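Local coordinates for MlnE (Bacillus amyloliquefaciens subsp. plantarum, PDB 5D2E), which forms the N-terminal B-type ketoreductase of a macrolactin polyketide synthase, binds NADP and probably uses NADPH to reduce the beta-keto group of carrier-bound intermediates, at residues K74-G79 against V228-W233; G135-T140 against T432-M437; Q157-F162 against P203-K208; I302-S307 against D341-Y346. One frame throughout, in Å; residues are numbered along the deposited sequence.

In the fold
The chain has two Rossmann-like halves, as ketoreductases of polyketide synthases do. Contacts 1 and 3 lie in the first, with centres about 21 Å apart, on opposite faces of its parallel strands; a salt bridge from Lys208 to Glu232 joins them, and helix 222-233 follows strand 205-214 in sequence. Contact 3 is nested in the loop closed by contact 1. Contact 4, in the second half, carries the NADP phosphate site about 52 Å from contact 1 (centre to centre). Contact 2 pairs residues 135-140 of the first half with helix 419-437 of the second, enclosing contacts 3 and 4 in sequence and tying the structural half to the NADP-binding one.

Contact 1 of 4, residues K74-G79 against V228-W233; sequences KRQLEG and VISFEW
Gln76 and Ser230 meet through one nearly straight hydrogen bond, with Leu77 and Trp233 packed beside it. The Gln76 side chain leaves its helix with CG anti to the backbone N (chi1 -172°) and then bends at CG, which swings the amide across to helix 222-233. NE2 donates to Ser230 OG over 2.9 Å at an N-H...O angle of 175°, and the acceptor lies almost exactly in the amide plane. Ser230 OG also bonds to the carbonyl of Lys52, its strongest partner, so the hydroxyl is held from both the helix 70-76 side and a neighbouring loop. The other end of the amide is tied down too: OE1 accepts from Gln223 NE2, which fixes the flip of the group. Leu77, the next residue and the first to leave helical geometry, brings its CD2 methyl to 4.1 Å from CZ3 of Trp233, nearly a turn beyond Ser230, and the two side chains cross at about a right angle. The methyl comes in obliquely to the indole. Trp233 is steadied from within its own helix, because Ile229 CG2 sits 3.4 Å above one face of the ring, toward the rim, while His127 meets the indole edge-to-face. Beneath this pair, Leu77 and Trp233 both touch Ile60 of strand 60-64, and Ile229 reaches Phe62 of the same strand. The buried bond and the apolar pair thus join two helices lying side by side on one face of a parallel sheet, as in the layered Rossmann-like fold of the ketoreductase structural subdomain.

Contact 2 of 4, residues G135-T140 against T432-M437; sequences GLFKNT and TQYRSM
Phe137 drives its edge toward the face of Tyr434 in an offset edge-to-face (T-shaped) pair, joining the loop after strand 127-133 of the first Rossmann-like half to helix 419-437 of the second. The ring planes stand at 75° and their centroids lie 5.3 Å apart. This is the tight part: Phe137 CE1 comes to 3.5 Å from Tyr434 CD2, and CD1 is scarcely further. Tyr434 is extended toward the loop because its CG stands anti to the backbone N (chi1 177°). Phe137 is also enclosed by its own half, touching Met144 of helix 141-164 and Ile187 of helix 186-201. Toward the phenol end no direct hydrogen bond forms and a water takes part. Asn139, the centre of an inverse gamma turn, sets its side chain across the hydroxyl, with CG 3.2 Å from Tyr434 OH and amide and ring planes 40° apart. Its ND2 is near that oxygen, but the angle is too poor for a hydrogen bond. Polar contact here goes through a water lying at the edge of the tyrosine ring, in its plane: the water accepts from Asn139 N at 3.1 Å and is hydrogen-bonded to Tyr434 OH at 2.8 Å.

Contact 3 of 4, residues Q157-F162 against P203-K208; sequences QMFQAF and PNFTCK
The 2.8 Å backbone bond from Phe162 N to Met158 O, the shortest polar bond within these two segments, secures the helical turn from which Phe162 and Phe159 meet Phe205. The setting is a Rossmann-like fold: helix 141-164 leads from strand 127-133 to strand 171-180 and packs on one face of the parallel strands, and its segment runs antiparallel to strand 205-208, the axes 169° apart and no closer than 12.7 Å. Side chains fill that gap. Phe159 and Phe205 reach out from opposite walls and slide past each other, with CD1 of Phe159 at 3.7 Å from CD2 of Phe205. Their planes differ by 32°, an oblique meeting that is neither a stack nor an edge-to-face pair. Phe159 takes a first torsion of -75°, its CG beside the backbone N, which carries the ring away from the helix toward the strand. Cys207 adds an oblique sulfur-aromatic contact, SG lying 4.0 Å from CZ of Phe159. Phe162 contributes its CB, 4.3 Å from Phe205 CZ. No hydrogen bond links the two segments, and apolar neighbours complete this part of the core: Ile173 touches both Phe159 and Phe205, and Leu195 of helix 186-201 touches Phe159 and Cys207. Met158 braces both helix aromatics, its CG over the rim of one face of Phe162 and its CE methyl 3.6 Å above the centre of the Phe159 ring.

Contact 4 of 4, residues I302-S307 against D341-Y346; sequences ILTGRS and DALIKY. With NAP (NADP nicotinamide-adenine-dinucleotide phosphate), chain B.
Thr304 and Leu343 reach toward each other tip to tip, Leu343 CD1 coming to 3.8 Å from Thr304 OG1, and so seat helix 337-351 on strand 300-304. Ile302 CG2 touches the same methyl more loosely, and the threonine hydroxyl makes a weak hydrogen bond to Val330 O. Just past this buried seam the chain turns into the NADP site, where Arg306 wraps the 2'-phosphate. Its CB lies 3.1 Å from NAP O3X. CG and CD then pass over one face of the adenine, CD 3.6 Å from NAP N6A. The bend at chi3 (-56°) brings NE back to the phosphate, where it gives O3X a nearly straight bond of 2.9 Å (174°) in the guanidinium plane. Continuing the layering, adenine N7A lies over one face of the guanidinium, toward its rim. At the tip NH2 donates to NAP O1X at 3.0 Å, a more bent bond (138°). Arg306 N also donates to O3X, at 2.7 Å, and Ser307 holds O2X through both its N and its OG, the latter at 2.7 Å. Each of the three terminal phosphate oxygens accepts a hydrogen bond, and O2X and O3X accept two, a pairing of positive charge and N-H and O-H donors with the 2'-phosphate that is consistent with a preference for NADP(H) over NAD(H).

Contact 1 of 4, residues K74-G79 against V228-W233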
# COMPACT_ATOMS: atom_id res chain seq x y z
N LYS A 74 -21.12 24.77 6.44
CA LYS A 74 -21.64 26.19 6.30
C LYS A 74 -21.46 27.03 7.59
O LYS A 74 -20.93 28.19 7.57
CB LYS A 74 -23.13 26.19 5.92
CG LYS A 74 -23.42 25.57 4.59
CD LYS A 74 -22.70 26.30 3.42
CE LYS A 74 -23.24 27.72 3.20
NZ LYS A 74 -22.46 28.37 2.13
N ARG A 75 -21.79 26.39 8.72
CA ARG A 75 -21.57 27.06 10.02
C ARG A 75 -20.12 27.33 10.29
O ARG A 75 -19.73 28.43 10.69
CB ARG A 75 -22.20 26.30 11.15
CG ARG A 75 -22.11 27.10 12.45
CD ARG A 75 -22.98 26.54 13.58
NE ARG A 75 -24.04 25.65 13.09
CZ ARG A 75 -24.01 24.32 13.17
NH1 ARG A 75 -22.97 23.71 13.75
NH2 ARG A 75 -25.02 23.59 12.69
N GLN A 76 -19.27 26.38 9.94
CA GLN A 76 -17.85 26.57 10.18
C GLN A 76 -17.27 27.75 9.38
O GLN A 76 -16.36 28.46 9.83
CB GLN A 76 -17.12 25.25 9.81
CG GLN A 76 -15.66 25.28 10.20
CD GLN A 76 -15.42 24.87 11.64
OE1 GLN A 76 -16.36 24.80 12.42
NE2 GLN A 76 -14.17 24.49 11.96
N LEU A 77 -17.81 27.95 8.18
CA LEU A 77 -17.29 28.94 7.24
C LEU A 77 -18.07 30.26 7.29
O LEU A 77 -17.87 31.14 6.41
CB LEU A 77 -17.37 28.36 5.82
CG LEU A 77 -16.46 27.18 5.59
CD1 LEU A 77 -16.84 26.51 4.28
CD2 LEU A 77 -15.02 27.63 5.62
N GLU A 78 -18.94 30.41 8.30
CA GLU A 78 -19.67 31.68 8.47
C GLU A 78 -18.67 32.81 8.53
O GLU A 78 -17.75 32.79 9.29
CB GLU A 78 -20.57 31.67 9.69
CG GLU A 78 -21.91 31.01 9.37
CD GLU A 78 -22.81 30.81 10.59
OE1 GLU A 78 -22.57 31.48 11.60
OE2 GLU A 78 -23.77 29.99 10.56
N GLY A 79 -18.78 33.78 7.63
CA GLY A 79 -17.80 34.89 7.61
C GLY A 79 -16.73 34.77 6.56
O GLY A 79 -15.95 35.68 6.37
N VAL A 228 -11.09 19.13 12.36
CA VAL A 228 -9.89 18.51 11.72
C VAL A 228 -9.58 19.14 10.38
O VAL A 228 -8.43 19.47 10.10
CB VAL A 228 -10.07 17.00 11.56
CG1 VAL A 228 -8.98 16.42 10.66
CG2 VAL A 228 -10.03 16.35 12.91
N ILE A 229 -10.63 19.40 9.59
CA ILE A 229 -10.42 20.10 8.30
C ILE A 229 -9.77 21.47 8.50
O ILE A 229 -8.77 21.82 7.85
CB ILE A 229 -11.74 20.18 7.51
CG1 ILE A 229 -12.19 18.77 7.11
CG2 ILE A 229 -11.63 21.05 6.31
CD1 ILE A 229 -13.63 18.67 6.63
N SER A 230 -10.34 22.25 9.43
CA SER A 230 -9.73 23.55 9.70
C SER A 230 -8.29 23.48 10.20
O SER A 230 -7.48 24.36 9.93
CB SER A 230 -10.61 24.33 10.69
OG SER A 230 -11.89 24.66 10.10
N PHE A 231 -8.01 22.47 11.02
CA PHE A 231 -6.70 22.28 11.54
C PHE A 231 -5.75 21.98 10.39
O PHE A 231 -4.63 22.51 10.32
CB PHE A 231 -6.73 21.13 12.57
CG PHE A 231 -5.39 20.87 13.22
CD1 PHE A 231 -5.00 21.61 14.37
CD2 PHE A 231 -4.55 19.86 12.74
CE1 PHE A 231 -3.78 21.35 14.98
CE2 PHE A 231 -3.31 19.63 13.35
CZ PHE A 231 -2.92 20.39 14.46
N GLU A 232 -6.18 21.11 9.48
CA GLU A 232 -5.35 20.78 8.31
C GLU A 232 -5.09 22.04 7.47
O GLU A 232 -3.95 22.30 7.00
CB GLU A 232 -6.04 19.68 7.45
CG GLU A 232 -5.95 18.30 8.07
CD GLU A 232 -4.60 17.64 7.81
OE1 GLU A 232 -3.88 18.17 6.94
OE2 GLU A 232 -4.31 16.61 8.44
N TRP A 233 -6.15 22.83 7.26
CA TRP A 233 -5.97 24.06 6.45
C TRP A 233 -4.96 25.02 7.02
O TRP A 233 -4.36 25.81 6.29
CB TRP A 233 -7.27 24.82 6.35
CG TRP A 233 -8.24 24.22 5.44
CD1 TRP A 233 -7.99 23.41 4.36
CD2 TRP A 233 -9.64 24.45 5.45
NE1 TRP A 233 -9.18 23.10 3.71
CE2 TRP A 233 -10.20 23.72 4.36
CE3 TRP A 233 -10.50 25.15 6.30
CZ2 TRP A 233 -11.56 23.72 4.09
CZ3 TRP A 233 -11.84 25.13 6.04
CH2 TRP A 233 -12.37 24.42 4.94

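Contact 2 of 4, residues G135-T140 against T432-M437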
# COMPACT_ATOMS: atom_id res chain seq x y z
N GLY A 135 -17.51 3.39 5.65
CA GLY A 135 -17.99 2.00 5.56
C GLY A 135 -16.84 1.08 6.00
O GLY A 135 -15.66 1.41 5.78
N LEU A 136 -17.20 -0.04 6.63
CA LEU A 136 -16.24 -1.00 7.15
C LEU A 136 -15.57 -1.77 6.03
O LEU A 136 -16.18 -2.17 5.05
CB LEU A 136 -16.93 -2.04 8.06
CG LEU A 136 -17.66 -1.52 9.32
CD1 LEU A 136 -18.28 -2.63 10.16
CD2 LEU A 136 -16.67 -0.78 10.18
N PHE A 137 -14.31 -2.09 6.23
CA PHE A 137 -13.64 -3.02 5.34
C PHE A 137 -14.15 -4.41 5.63
O PHE A 137 -14.31 -4.79 6.78
CB PHE A 137 -12.13 -2.94 5.55
CG PHE A 137 -11.36 -4.00 4.81
CD1 PHE A 137 -11.15 -5.25 5.39
CD2 PHE A 137 -10.90 -3.77 3.49
CE1 PHE A 137 -10.47 -6.26 4.68
CE2 PHE A 137 -10.24 -4.76 2.81
CZ PHE A 137 -10.04 -6.00 3.38
N LYS A 138 -14.45 -5.15 4.57
CA LYS A 138 -14.74 -6.54 4.63
C LYS A 138 -14.03 -7.22 3.48
O LYS A 138 -13.87 -6.62 2.40
CB LYS A 138 -16.22 -6.81 4.38
CG LYS A 138 -17.22 -6.28 5.39
CD LYS A 138 -18.59 -6.94 5.11
CE LYS A 138 -18.41 -8.46 4.87
NZ LYS A 138 -19.58 -9.37 5.02
N ASN A 139 -13.68 -8.49 3.70
CA ASN A 139 -12.89 -9.25 2.73
C ASN A 139 -13.83 -9.93 1.70
O ASN A 139 -13.72 -11.16 1.44
CB ASN A 139 -11.98 -10.24 3.44
CG ASN A 139 -12.74 -11.37 4.12
OD1 ASN A 139 -13.89 -11.21 4.44
ND2 ASN A 139 -12.08 -12.48 4.36
N THR A 140 -14.77 -9.16 1.16
CA THR A 140 -15.64 -9.64 0.06
C THR A 140 -15.40 -8.79 -1.19
O THR A 140 -15.03 -7.58 -1.10
CB THR A 140 -17.13 -9.53 0.38
OG1 THR A 140 -17.45 -8.15 0.58
CG2 THR A 140 -17.46 -10.28 1.63
N THR A 432 -1.73 -6.18 6.93
CA THR A 432 -1.12 -6.85 8.03
C THR A 432 -1.99 -6.65 9.30
O THR A 432 -2.08 -7.57 10.15
CB THR A 432 0.27 -6.31 8.39
OG1 THR A 432 0.16 -4.93 8.65
CG2 THR A 432 1.31 -6.54 7.26
N GLN A 433 -2.60 -5.49 9.45
CA GLN A 433 -3.41 -5.21 10.65
C GLN A 433 -4.71 -5.99 10.64
O GLN A 433 -5.25 -6.24 11.70
CB GLN A 433 -3.77 -3.74 10.69
CG GLN A 433 -2.57 -2.86 10.96
CD GLN A 433 -3.04 -1.40 11.18
OE1 GLN A 433 -3.98 -1.12 11.99
NE2 GLN A 433 -2.45 -0.46 10.42
N TYR A 434 -5.24 -6.34 9.47
CA TYR A 434 -6.41 -7.14 9.38
C TYR A 434 -6.11 -8.54 9.87
O TYR A 434 -6.88 -9.16 10.62
CB TYR A 434 -6.95 -7.15 7.94
CG TYR A 434 -8.17 -8.04 7.69
CD1 TYR A 434 -8.03 -9.40 7.35
CD2 TYR A 434 -9.46 -7.52 7.80
CE1 TYR A 434 -9.14 -10.20 7.09
CE2 TYR A 434 -10.58 -8.32 7.59
CZ TYR A 434 -10.42 -9.66 7.24
OH TYR A 434 -11.54 -10.43 6.98
N ARG A 435 -4.98 -9.08 9.45
CA ARG A 435 -4.63 -10.44 9.87
C ARG A 435 -4.46 -10.51 11.40
O ARG A 435 -4.84 -11.49 12.02
CB ARG A 435 -3.35 -10.93 9.15
CG ARG A 435 -3.58 -11.04 7.66
CD ARG A 435 -2.52 -11.93 7.02
NE ARG A 435 -2.97 -13.33 7.03
CZ ARG A 435 -2.36 -14.31 7.64
NH1 ARG A 435 -1.28 -14.10 8.38
NH2 ARG A 435 -2.84 -15.50 7.50
N SER A 436 -3.87 -9.47 11.96
CA SER A 436 -3.69 -9.32 13.37
C SER A 436 -5.06 -9.25 14.06
O SER A 436 -5.29 -9.88 15.09
CB SER A 436 -2.93 -7.99 13.57
OG SER A 436 -2.59 -7.92 14.89
N MET A 437 -5.91 -8.35 13.56
CA MET A 437 -7.24 -8.16 14.14
C MET A 437 -7.99 -9.48 14.19
O MET A 437 -8.70 -9.77 15.16
CB MET A 437 -8.05 -7.15 13.32
CG MET A 437 -9.53 -6.99 13.69
SD MET A 437 -10.40 -5.78 12.65
CE MET A 437 -10.70 -6.71 11.18
O HOH W 1 -13.97 -9.13 6.75

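Contact 3 of 4, residues Q157-F162 against P203-K208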
# COMPACT_ATOMS: atom_id res chain seq x y z
N GLN A 157 -10.16 9.56 -11.09
CA GLN A 157 -11.02 10.33 -11.98
C GLN A 157 -10.87 11.85 -11.70
O GLN A 157 -10.79 12.68 -12.64
CB GLN A 157 -12.47 9.91 -11.94
CG GLN A 157 -12.81 8.46 -12.30
CD GLN A 157 -12.43 8.03 -13.71
OE1 GLN A 157 -12.49 6.82 -14.10
NE2 GLN A 157 -12.12 9.00 -14.52
N MET A 158 -10.84 12.21 -10.42
CA MET A 158 -10.80 13.59 -10.04
C MET A 158 -9.50 14.24 -10.48
O MET A 158 -9.52 15.28 -11.11
CB MET A 158 -10.98 13.72 -8.53
CG MET A 158 -10.91 15.18 -8.06
SD MET A 158 -10.63 15.32 -6.27
CE MET A 158 -8.85 15.02 -6.25
N PHE A 159 -8.36 13.60 -10.21
CA PHE A 159 -7.09 14.22 -10.59
C PHE A 159 -6.91 14.24 -12.10
O PHE A 159 -6.47 15.23 -12.65
CB PHE A 159 -5.92 13.49 -9.98
CG PHE A 159 -5.74 13.73 -8.54
CD1 PHE A 159 -5.46 15.01 -8.09
CD2 PHE A 159 -5.74 12.69 -7.63
CE1 PHE A 159 -5.26 15.27 -6.75
CE2 PHE A 159 -5.53 12.94 -6.29
CZ PHE A 159 -5.30 14.21 -5.85
N GLN A 160 -7.32 13.19 -12.79
CA GLN A 160 -7.17 13.21 -14.20
C GLN A 160 -8.02 14.32 -14.84
O GLN A 160 -7.55 15.03 -15.73
CB GLN A 160 -7.47 11.86 -14.78
CG GLN A 160 -6.86 11.67 -16.13
CD GLN A 160 -7.09 10.27 -16.69
OE1 GLN A 160 -8.21 9.93 -17.07
NE2 GLN A 160 -6.00 9.49 -16.84
N ALA A 161 -9.28 14.42 -14.44
CA ALA A 161 -10.19 15.45 -14.94
C ALA A 161 -9.66 16.81 -14.58
O ALA A 161 -9.71 17.73 -15.44
CB ALA A 161 -11.59 15.27 -14.35
N PHE A 162 -9.20 17.01 -13.32
CA PHE A 162 -8.71 18.33 -12.95
C PHE A 162 -7.53 18.75 -13.82
O PHE A 162 -7.43 19.94 -14.17
CB PHE A 162 -8.24 18.41 -11.51
CG PHE A 162 -9.36 18.51 -10.50
CD1 PHE A 162 -10.69 18.37 -10.86
CD2 PHE A 162 -9.03 18.67 -9.15
CE1 PHE A 162 -11.69 18.49 -9.91
CE2 PHE A 162 -10.02 18.76 -8.20
CZ PHE A 162 -11.35 18.67 -8.61
N PRO A 203 3.66 18.80 -8.64
CA PRO A 203 3.97 19.41 -7.37
C PRO A 203 3.09 20.61 -7.01
O PRO A 203 3.11 21.04 -5.89
CB PRO A 203 5.42 19.86 -7.50
CG PRO A 203 5.99 19.01 -8.57
CD PRO A 203 4.85 18.72 -9.52
N ASN A 204 2.35 21.14 -7.94
CA ASN A 204 1.34 22.14 -7.59
C ASN A 204 0.10 21.59 -6.84
O ASN A 204 -0.74 22.38 -6.43
CB ASN A 204 0.88 22.78 -8.86
CG ASN A 204 1.95 23.68 -9.45
OD1 ASN A 204 2.68 24.38 -8.73
ND2 ASN A 204 2.04 23.66 -10.71
N PHE A 205 -0.04 20.26 -6.78
CA PHE A 205 -1.08 19.61 -5.98
C PHE A 205 -0.48 19.15 -4.64
O PHE A 205 0.23 18.14 -4.57
CB PHE A 205 -1.66 18.41 -6.69
CG PHE A 205 -2.54 18.72 -7.87
CD1 PHE A 205 -2.92 20.03 -8.22
CD2 PHE A 205 -3.00 17.67 -8.65
CE1 PHE A 205 -3.77 20.23 -9.32
CE2 PHE A 205 -3.82 17.89 -9.73
CZ PHE A 205 -4.22 19.18 -10.06
N THR A 206 -0.77 19.88 -3.58
CA THR A 206 -0.32 19.46 -2.28
C THR A 206 -1.40 18.55 -1.71
O THR A 206 -2.59 18.96 -1.54
CB THR A 206 -0.14 20.66 -1.36
OG1 THR A 206 0.75 21.56 -1.97
CG2 THR A 206 0.38 20.23 0.02
N CYS A 207 -1.01 17.33 -1.36
CA CYS A 207 -1.96 16.29 -1.05
C CYS A 207 -1.79 15.82 0.37
O CYS A 207 -0.69 15.47 0.80
CB CYS A 207 -1.79 15.12 -1.99
SG CYS A 207 -2.14 15.41 -3.71
N LYS A 208 -2.88 15.80 1.12
CA LYS A 208 -2.86 15.35 2.51
C LYS A 208 -3.88 14.30 2.74
O LYS A 208 -4.91 14.30 2.07
CB LYS A 208 -3.10 16.53 3.43
CG LYS A 208 -2.12 17.65 3.12
CD LYS A 208 -1.92 18.68 4.22
CE LYS A 208 -2.86 19.87 4.11
NZ LYS A 208 -2.56 20.83 5.21

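Contact 4 of 4, residues I302-S307 against D341-Y346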
# COMPACT_ATOMS: atom_id res chain seq x y z
N ILE A 302 5.14 -25.03 -3.80
CA ILE A 302 4.20 -24.82 -4.93
C ILE A 302 4.41 -23.43 -5.45
O ILE A 302 4.38 -22.48 -4.67
CB ILE A 302 2.79 -24.97 -4.48
CG1 ILE A 302 2.56 -26.37 -3.91
CG2 ILE A 302 1.82 -24.66 -5.62
CD1 ILE A 302 2.85 -26.49 -2.43
N LEU A 303 4.84 -23.31 -6.71
CA LEU A 303 5.11 -22.00 -7.36
C LEU A 303 3.89 -21.74 -8.20
O LEU A 303 3.41 -22.68 -8.88
CB LEU A 303 6.31 -22.11 -8.30
CG LEU A 303 7.65 -22.66 -7.77
CD1 LEU A 303 8.81 -22.51 -8.73
CD2 LEU A 303 8.00 -22.01 -6.44
N THR A 304 3.34 -20.51 -8.11
CA THR A 304 2.14 -20.16 -8.83
C THR A 304 2.37 -18.89 -9.60
O THR A 304 3.04 -17.96 -9.14
CB THR A 304 0.89 -20.09 -7.92
OG1 THR A 304 0.72 -21.35 -7.27
CG2 THR A 304 -0.29 -19.92 -8.71
N GLY A 305 1.91 -18.91 -10.84
CA GLY A 305 1.80 -17.70 -11.70
C GLY A 305 0.63 -17.94 -12.64
O GLY A 305 0.04 -19.02 -12.67
N ARG A 306 0.25 -16.93 -13.41
CA ARG A 306 -0.89 -17.07 -14.31
C ARG A 306 -0.55 -17.90 -15.54
O ARG A 306 -1.40 -18.64 -16.02
CB ARG A 306 -1.33 -15.69 -14.78
CG ARG A 306 -2.15 -14.96 -13.69
CD ARG A 306 -2.35 -13.55 -14.11
NE ARG A 306 -1.04 -12.96 -14.35
CZ ARG A 306 -0.86 -11.79 -14.95
NH1 ARG A 306 -1.94 -11.08 -15.29
NH2 ARG A 306 0.37 -11.30 -15.13
N SER A 307 0.69 -17.78 -16.01
CA SER A 307 1.11 -18.39 -17.27
C SER A 307 1.08 -19.92 -17.24
O SER A 307 1.39 -20.55 -16.21
CB SER A 307 2.52 -18.00 -17.61
OG SER A 307 2.60 -16.62 -17.75
N ASP A 341 -9.05 -20.06 -4.11
CA ASP A 341 -9.65 -21.06 -3.26
C ASP A 341 -9.31 -22.48 -3.76
O ASP A 341 -8.88 -23.35 -2.97
CB ASP A 341 -11.15 -20.87 -3.20
CG ASP A 341 -11.80 -21.60 -2.00
OD1 ASP A 341 -11.18 -21.68 -0.88
OD2 ASP A 341 -12.93 -22.09 -2.17
N ALA A 342 -9.49 -22.70 -5.06
CA ALA A 342 -9.16 -23.98 -5.70
C ALA A 342 -7.72 -24.31 -5.48
O ALA A 342 -7.39 -25.45 -5.27
CB ALA A 342 -9.45 -23.93 -7.20
N LEU A 343 -6.83 -23.30 -5.54
CA LEU A 343 -5.41 -23.50 -5.34
C LEU A 343 -5.08 -24.05 -3.91
O LEU A 343 -4.33 -25.02 -3.75
CB LEU A 343 -4.64 -22.22 -5.66
CG LEU A 343 -3.16 -22.20 -5.28
CD1 LEU A 343 -2.34 -23.21 -6.04
CD2 LEU A 343 -2.54 -20.79 -5.35
N ILE A 344 -5.62 -23.40 -2.88
CA ILE A 344 -5.36 -23.82 -1.49
C ILE A 344 -5.96 -25.23 -1.27
O ILE A 344 -5.28 -26.11 -0.71
CB ILE A 344 -5.91 -22.82 -0.46
CG1 ILE A 344 -5.29 -21.40 -0.64
CG2 ILE A 344 -5.75 -23.35 0.94
CD1 ILE A 344 -3.81 -21.28 -0.78
N LYS A 345 -7.15 -25.47 -1.76
CA LYS A 345 -7.76 -26.82 -1.71
C LYS A 345 -6.89 -27.91 -2.33
O LYS A 345 -6.75 -29.00 -1.76
CB LYS A 345 -9.12 -26.80 -2.36
CG LYS A 345 -10.14 -26.23 -1.41
CD LYS A 345 -11.44 -25.86 -2.08
CE LYS A 345 -12.37 -25.43 -0.96
NZ LYS A 345 -13.52 -24.65 -1.46
N TYR A 346 -6.28 -27.60 -3.46
CA TYR A 346 -5.44 -28.56 -4.15
C TYR A 346 -4.18 -28.82 -3.38
O TYR A 346 -3.69 -29.98 -3.35
CB TYR A 346 -5.15 -28.08 -5.55
CG TYR A 346 -4.09 -28.86 -6.28
CD1 TYR A 346 -4.41 -30.04 -6.94
CD2 TYR A 346 -2.76 -28.44 -6.29
CE1 TYR A 346 -3.43 -30.76 -7.62
CE2 TYR A 346 -1.77 -29.16 -6.96
CZ TYR A 346 -2.13 -30.32 -7.62
OH TYR A 346 -1.18 -31.06 -8.29
PA NAP B . 8.43 -10.62 -11.72
O1A NAP B . 9.68 -11.45 -12.14
O2A NAP B . 7.47 -10.03 -12.73
O5B NAP B . 7.58 -11.68 -10.86
C5B NAP B . 6.24 -11.36 -10.50
C4B NAP B . 5.46 -12.59 -10.87
O4B NAP B . 4.08 -12.36 -10.53
C3B NAP B . 5.47 -12.94 -12.38
O3B NAP B . 6.18 -14.16 -12.62
C2B NAP B . 3.98 -13.14 -12.73
O2B NAP B . 3.80 -14.28 -13.53
C1B NAP B . 3.32 -13.23 -11.34
N9A NAP B . 1.95 -12.74 -11.29
C8A NAP B . 1.46 -11.50 -11.67
N7A NAP B . 0.09 -11.44 -11.54
C5A NAP B . -0.29 -12.61 -10.99
C6A NAP B . -1.55 -13.20 -10.60
N6A NAP B . -2.68 -12.43 -10.72
N1A NAP B . -1.55 -14.54 -10.14
C2A NAP B . -0.39 -15.22 -10.05
N3A NAP B . 0.82 -14.73 -10.40
C4A NAP B . 0.93 -13.48 -10.87
O3 NAP B . 8.85 -9.43 -10.70
PN NAP B . 9.95 -9.52 -9.50
O1N NAP B . 11.08 -8.54 -9.77
O2N NAP B . 10.08 -10.98 -9.18
O5D NAP B . 9.21 -8.90 -8.20
C5D NAP B . 8.37 -9.83 -7.45
C4D NAP B . 7.58 -9.13 -6.34
O4D NAP B . 8.42 -8.34 -5.51
C3D NAP B . 6.56 -8.18 -6.96
O3D NAP B . 5.33 -8.31 -6.26
C2D NAP B . 7.17 -6.79 -6.81
O2D NAP B . 6.16 -5.74 -6.76
C1D NAP B . 8.06 -6.93 -5.54
N1N NAP B . 9.20 -5.98 -5.62
C2N NAP B . 10.27 -6.21 -6.47
C3N NAP B . 11.37 -5.35 -6.60
C7N NAP B . 12.56 -5.65 -7.55
O7N NAP B . 13.48 -4.84 -7.69
N7N NAP B . 12.67 -6.79 -8.25
C4N NAP B . 11.35 -4.17 -5.84
C5N NAP B . 10.25 -3.92 -5.01
C6N NAP B . 9.20 -4.84 -4.89
P2B NAP B . 2.52 -14.50 -14.54
O1X NAP B . 2.48 -13.36 -15.55
O2X NAP B . 2.75 -15.91 -15.16
O3X NAP B . 1.30 -14.46 -13.65